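Local coordinates for hypothetical protein (Nostoc punctiforme, PDB 2INB), which probably acts with XisF and XisI in the site-specific recombination that rearranges nitrogen-fixation genes in cyanobacteria, at residues Glu59-Leu64 against Phe73-Gly78. Sequence-based numbering, arbitrary orientation.
Sequences EVKSFL and FHTALG
K61 and A76 lie abreast, their CA atoms 7.4 Å apart, where the end of strand 54-60 and the loop after it run beside helix 69-88. Further along, F63 draws level with F73, with 7.9 Å between their CA atoms. The two elements open a beta-alpha-beta unit, so the helix packs back on the strand that leads into it, and the space between them is filled by side chains.

A76 suits the middle of this interface because its methyl group points to the strand without keeping larger neighbours at a distance. E59 reaches over from the strand with CG anti to the backbone N (chi1 169°) and an extended chain, which carries OE2 to within 2.8 Å of the A76 backbone O. K61, whose long aliphatic chain suits a place where it must pass a methyl before its charge finds a partner, bends at chi2 (-67°) and runs alongside the alanine, CE being 4.0 Å from A76 CB. Its ammonium group continues past to a salt bridge with E72 and a hydrogen bond with Q79, both on the same helix. F63 supplies the bulk at the loop end: CE2 approaches F73 N at 3.8 Å and also touches F73 CB, while CZ lies 4.3 Å from A76 CB. F109 meets the same phenylalanine ring edge-to-face.

Shortening E59 to an alanine is likely to open a gap beside the A76 methyl and to take the acid group away from the carbonyl oxygen of A76.

The contact therefore grades from polar at E59, through the mixed chain of K61, to apolar at F63. E59-V60-K61 matches the (D/E)xK signature of the PDDEXK clan, and the geometry is consistent with the helix helping to position both the acid and the lysine of that motif.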
loop_
_atom_site.group_PDB
_atom_site.type_symbol
_atom_site.label_atom_id
_atom_site.label_comp_id
_atom_site.label_asym_id
_atom_site.label_seq_id
_atom_site.Cartn_x
_atom_site.Cartn_y
_atom_site.Cartn_z
ATOM N N GLU A 59 -4.264 1.922 12.970
ATOM C CA GLU A 59 -3.446 0.894 12.303
ATOM C C GLU A 59 -2.080 0.916 12.955
ATOM O O GLU A 59 -1.335 1.890 12.781
ATOM C CB GLU A 59 -3.355 1.268 10.802
ATOM C CG GLU A 59 -2.349 0.473 10.044
ATOM C CD GLU A 59 -2.149 0.946 8.617
ATOM O OE1 GLU A 59 -2.961 1.778 8.153
ATOM O OE2 GLU A 59 -1.132 0.474 7.994
ATOM N N VAL A 60 -1.765 -0.108 13.738
ATOM C CA VAL A 60 -0.503 -0.128 14.512
ATOM C C VAL A 60 0.586 -0.780 13.715
ATOM O O VAL A 60 0.437 -1.925 13.280
ATOM C CB VAL A 60 -0.667 -0.851 15.840
ATOM C CG1 VAL A 60 0.688 -0.831 16.580
ATOM C CG2 VAL A 60 -1.757 -0.160 16.678
ATOM N N LYS A 61 1.712 -0.069 13.584
ATOM C CA LYS A 61 2.945 -0.598 12.970
ATOM C C LYS A 61 4.122 -0.398 13.940
ATOM O O LYS A 61 4.157 0.600 14.725
ATOM C CB LYS A 61 3.206 0.072 11.618
ATOM C CG LYS A 61 2.086 -0.217 10.611
ATOM C CD LYS A 61 2.081 -1.692 10.232
ATOM C CE LYS A 61 1.082 -2.028 9.168
ATOM N NZ LYS A 61 1.187 -3.467 8.732
ATOM N N SER A 62 5.009 -1.383 13.978
ATOM C CA SER A 62 6.208 -1.300 14.779
ATOM C C SER A 62 7.414 -0.910 13.938
ATOM O O SER A 62 8.426 -0.439 14.470
ATOM C CB SER A 62 6.483 -2.650 15.406
ATOM O OG SER A 62 6.790 -3.569 14.376
ATOM N N PHE A 63 7.307 -1.147 12.627
ATOM C CA PHE A 63 8.401 -0.970 11.674
ATOM C C PHE A 63 9.596 -1.863 12.023
ATOM O O PHE A 63 10.746 -1.514 11.767
ATOM C CB PHE A 63 8.733 0.526 11.445
ATOM C CG PHE A 63 7.824 1.179 10.436
ATOM C CD1 PHE A 63 6.553 1.561 10.812
ATOM C CD2 PHE A 63 8.214 1.326 9.093
ATOM C CE1 PHE A 63 5.652 2.125 9.889
ATOM C CE2 PHE A 63 7.337 1.883 8.169
ATOM C CZ PHE A 63 6.067 2.269 8.556
ATOM N N LEU A 64 9.280 -3.026 12.593
ATOM C CA LEU A 64 10.185 -4.169 12.704
ATOM C C LEU A 64 9.571 -5.383 11.947
ATOM O O LEU A 64 10.118 -6.488 11.990
ATOM C CB LEU A 64 10.362 -4.522 14.171
ATOM C CG LEU A 64 10.955 -3.425 15.073
ATOM N N PHE A 73 6.780 0.190 4.828
ATOM C CA PHE A 73 6.007 1.390 4.496
ATOM C C PHE A 73 5.059 1.100 3.330
ATOM O O PHE A 73 3.924 1.573 3.317
ATOM C CB PHE A 73 6.901 2.584 4.199
ATOM C CG PHE A 73 6.140 3.839 3.881
ATOM C CD1 PHE A 73 5.208 4.364 4.759
ATOM C CD2 PHE A 73 6.404 4.512 2.693
ATOM C CE1 PHE A 73 4.529 5.552 4.407
ATOM C CE2 PHE A 73 5.721 5.699 2.357
ATOM C CZ PHE A 73 4.825 6.212 3.239
ATOM N N HIS A 74 5.505 0.347 2.340
ATOM C CA HIS A 74 4.610 0.039 1.240
ATOM C C HIS A 74 3.312 -0.631 1.732
ATOM O O HIS A 74 2.195 -0.229 1.364
ATOM C CB HIS A 74 5.222 -0.942 0.241
ATOM C CG HIS A 74 6.424 -0.441 -0.470
ATOM N ND1 HIS A 74 6.488 0.808 -1.035
ATOM C CD2 HIS A 74 7.583 -1.074 -0.791
ATOM C CE1 HIS A 74 7.667 0.944 -1.633
ATOM N NE2 HIS A 74 8.355 -0.183 -1.487
ATOM N N THR A 75 3.462 -1.664 2.572
ATOM C CA THR A 75 2.298 -2.391 3.085
ATOM C C THR A 75 1.498 -1.505 4.015
ATOM O O THR A 75 0.270 -1.489 3.953
ATOM C CB THR A 75 2.767 -3.671 3.790
ATOM O OG1 THR A 75 3.404 -4.522 2.812
ATOM C CG2 THR A 75 1.635 -4.417 4.548
ATOM N N ALA A 76 2.177 -0.738 4.871
ATOM C CA ALA A 76 1.467 0.136 5.800
ATOM C C ALA A 76 0.613 1.168 5.075
ATOM O O ALA A 76 -0.503 1.498 5.492
ATOM C CB ALA A 76 2.437 0.861 6.779
ATOM N N LEU A 77 1.172 1.719 4.011
ATOM C CA LEU A 77 0.483 2.744 3.211
ATOM C C LEU A 77 -0.708 2.140 2.472
ATOM O O LEU A 77 -1.794 2.710 2.433
ATOM C CB LEU A 77 1.470 3.373 2.232
ATOM C CG LEU A 77 0.872 4.423 1.305
ATOM C CD1 LEU A 77 0.324 5.636 2.166
ATOM C CD2 LEU A 77 1.955 4.946 0.294
ATOM N N GLY A 78 -0.505 0.995 1.839
ATOM C CA GLY A 78 -1.625 0.342 1.107
ATOM C C GLY A 78 -2.760 -0.008 2.060
ATOM O O GLY A 78 -3.960 0.206 1.762
#